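Local coordinates for uncharacterized protein (PDB 4XM2) that is uncharacterized but probably acts as a zinc-dependent deacetylase of the GlcNAc-PI de-N-acetylase family, at residues D[37-42]-D[149-154]. Sequence-based numbering, arbitrary orientation.
Sequences IEPHPD and PDHRRT. With ZN (zinc ion), chain J.
His40 and His151 both carry CG anti to their own carbonyl carbon (chi1 -57° and -87°), which swings both imidazoles toward one zinc ion. His40 binds it through ND1 at 2.2 Å. His151 binds it through NE2 at 2.3 Å. The rings meet rim to rim, with planes 37° apart. Asp43, just beyond the 37-42 segment, and two waters complete the site. Asp42 OD1 accepts a hydrogen bond from one of these waters.

The far nitrogen of His40 is also held. NE2 donates to the anti lone pair of Asp150 OD2 at 3.0 Å, and the oxygen is tilted out of the ring plane. Asp150 is fixed in turn by the backbone N-H groups of Thr112 and Leu114, one to each oxygen. It is thus a second-shell residue that, with the metal bond at ND1, probably helps fix the rotation of the His40 ring.

Pro39 packs against one face of the His151 ring. Its CG sits 3.7 Å from the ring centroid, almost on the normal, in a CH-pi contact. On the next turn of helix 149-164, Thr154 OG1 bonds back to Asp150 O at 2.7 Å and also touches CA and CB of Pro39. Its methyl CG2 packs tightly on Ile37 CG2. A glycine in place of Thr154 would probably open a gap beside Ile37 and Pro39 and leave Asp150 O with its backbone donor but without the hydroxyl.

The contact joins the C-terminal end of the central strand 33-38 to the start of helix 149-164. Two histidines, an aspartate and water on zinc are consistent with a hydrolytic site in which the metal would polarise a bound water for attack on an N-acetyl group.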
loop_
_atom_site.group_PDB
_atom_site.type_symbol
_atom_site.label_atom_id
_atom_site.label_comp_id
_atom_site.label_asym_id
_atom_site.label_seq_id
_atom_site.Cartn_x
_atom_site.Cartn_y
_atom_site.Cartn_z
ATOM N N ILE D 37 -0.870 -21.231 -15.454
ATOM C CA ILE D 37 -1.330 -20.165 -14.530
ATOM C C ILE D 37 -2.450 -19.379 -15.214
ATOM O O ILE D 37 -2.217 -18.875 -16.295
ATOM C CB ILE D 37 -0.130 -19.224 -14.164
ATOM C CG1 ILE D 37 0.940 -20.047 -13.433
ATOM C CG2 ILE D 37 -0.586 -18.100 -13.350
ATOM C CD1 ILE D 37 2.251 -19.361 -13.136
ATOM N N GLU D 38 -3.661 -19.321 -14.637
ATOM C CA GLU D 38 -4.747 -18.556 -15.223
ATOM C C GLU D 38 -5.199 -17.418 -14.323
ATOM O O GLU D 38 -5.175 -17.564 -13.092
ATOM C CB GLU D 38 -5.960 -19.427 -15.632
ATOM C CG GLU D 38 -6.520 -20.293 -14.537
ATOM C CD GLU D 38 -7.766 -21.054 -14.957
ATOM O OE1 GLU D 38 -8.078 -21.083 -16.164
ATOM O OE2 GLU D 38 -8.448 -21.617 -14.072
ATOM N N PRO D 39 -5.596 -16.276 -14.911
ATOM C CA PRO D 39 -6.108 -15.124 -14.083
ATOM C C PRO D 39 -7.477 -15.380 -13.469
ATOM O O PRO D 39 -7.731 -14.960 -12.337
ATOM C CB PRO D 39 -6.202 -13.981 -15.078
ATOM C CG PRO D 39 -5.301 -14.429 -16.284
ATOM C CD PRO D 39 -5.332 -15.903 -16.317
ATOM N N HIS D 40 -8.357 -16.054 -14.218
ATOM C CA HIS D 40 -9.721 -16.366 -13.758
ATOM C C HIS D 40 -10.030 -17.815 -14.087
ATOM O O HIS D 40 -9.336 -18.400 -14.895
ATOM C CB HIS D 40 -10.764 -15.487 -14.472
ATOM C CG HIS D 40 -10.522 -14.027 -14.307
ATOM N ND1 HIS D 40 -10.025 -13.243 -15.324
ATOM C CD2 HIS D 40 -10.610 -13.223 -13.212
ATOM C CE1 HIS D 40 -9.864 -12.004 -14.875
ATOM N NE2 HIS D 40 -10.199 -11.972 -13.594
ATOM N N PRO D 41 -11.086 -18.374 -13.475
ATOM C CA PRO D 41 -11.693 -19.628 -13.929
ATOM C C PRO D 41 -12.199 -19.502 -15.350
ATOM O O PRO D 41 -13.142 -18.719 -15.601
ATOM C CB PRO D 41 -12.908 -19.814 -13.003
ATOM C CG PRO D 41 -12.599 -18.929 -11.779
ATOM C CD PRO D 41 -11.799 -17.786 -12.332
ATOM N N ASP D 42 -11.589 -20.275 -16.251
ATOM C CA ASP D 42 -11.914 -20.294 -17.678
ATOM C C ASP D 42 -10.797 -19.835 -18.594
ATOM O O ASP D 42 -10.873 -20.081 -19.794
ATOM C CB ASP D 42 -13.277 -19.630 -18.030
ATOM C CG ASP D 42 -13.205 -18.060 -18.195
ATOM O OD1 ASP D 42 -12.103 -17.480 -18.281
ATOM O OD2 ASP D 42 -14.298 -17.419 -18.254
ATOM N N PRO D 149 -6.485 -5.651 -15.529
ATOM C CA PRO D 149 -5.269 -5.651 -14.690
ATOM C C PRO D 149 -4.885 -7.027 -14.184
ATOM O O PRO D 149 -3.693 -7.309 -14.137
ATOM C CB PRO D 149 -5.622 -4.729 -13.504
ATOM C CG PRO D 149 -7.076 -4.686 -13.494
ATOM C CD PRO D 149 -7.502 -4.759 -14.954
ATOM N N ASP D 150 -5.874 -7.845 -13.792
ATOM C CA ASP D 150 -5.654 -9.226 -13.337
ATOM C C ASP D 150 -4.886 -10.044 -14.386
ATOM O O ASP D 150 -4.115 -10.937 -14.024
ATOM C CB ASP D 150 -6.994 -9.984 -13.112
ATOM C CG ASP D 150 -7.802 -9.510 -11.871
ATOM O OD1 ASP D 150 -7.267 -8.809 -11.006
ATOM O OD2 ASP D 150 -9.020 -9.872 -11.749
ATOM N N HIS D 151 -5.088 -9.740 -15.676
ATOM C CA HIS D 151 -4.418 -10.463 -16.765
ATOM C C HIS D 151 -3.010 -9.996 -16.899
ATOM O O HIS D 151 -2.061 -10.770 -16.866
ATOM C CB HIS D 151 -5.155 -10.265 -18.119
ATOM C CG HIS D 151 -6.240 -11.256 -18.338
ATOM N ND1 HIS D 151 -6.226 -12.147 -19.405
ATOM C CD2 HIS D 151 -7.335 -11.570 -17.588
ATOM C CE1 HIS D 151 -7.277 -12.939 -19.304
ATOM N NE2 HIS D 151 -7.972 -12.606 -18.231
ATOM N N ARG D 152 -2.855 -8.704 -17.049
ATOM C CA ARG D 152 -1.510 -8.154 -17.082
ATOM C C ARG D 152 -0.782 -8.714 -15.838
ATOM O O ARG D 152 0.299 -9.218 -15.939
ATOM C CB ARG D 152 -1.556 -6.610 -17.052
ATOM C CG ARG D 152 -2.372 -5.994 -18.160
ATOM C CD ARG D 152 -2.036 -4.447 -18.286
ATOM N NE ARG D 152 -2.608 -3.723 -17.162
ATOM C CZ ARG D 152 -3.774 -3.094 -17.155
ATOM N NH1 ARG D 152 -4.540 -3.055 -18.234
ATOM N NH2 ARG D 152 -4.150 -2.456 -16.063
ATOM N N ARG D 153 -1.395 -8.673 -14.674
ATOM C CA ARG D 153 -0.605 -8.933 -13.484
ATOM C C ARG D 153 -0.233 -10.404 -13.393
ATOM O O ARG D 153 0.858 -10.731 -12.983
ATOM C CB ARG D 153 -1.302 -8.411 -12.244
ATOM C CG ARG D 153 -1.214 -6.875 -12.162
ATOM C CD ARG D 153 -2.286 -6.325 -11.248
ATOM N NE ARG D 153 -1.918 -4.975 -10.903
ATOM C CZ ARG D 153 -2.385 -4.297 -9.842
ATOM N NH1 ARG D 153 -3.229 -4.853 -8.930
ATOM N NH2 ARG D 153 -1.960 -3.050 -9.670
ATOM N N THR D 154 -1.143 -11.270 -13.847
ATOM C CA THR D 154 -0.867 -12.699 -13.857
ATOM C C THR D 154 0.341 -12.995 -14.699
ATOM O O THR D 154 1.232 -13.668 -14.245
ATOM C CB THR D 154 -2.036 -13.513 -14.318
ATOM O OG1 THR D 154 -3.093 -13.332 -13.386
ATOM C CG2 THR D 154 -1.652 -15.010 -14.284
HETATM ZN ZN ZN J . -9.766 -13.780 -17.421
HETATM O O HOH W 1 -11.750 -14.856 -18.092
HETATM O O HOH W 2 -11.404 -12.579 -18.002
#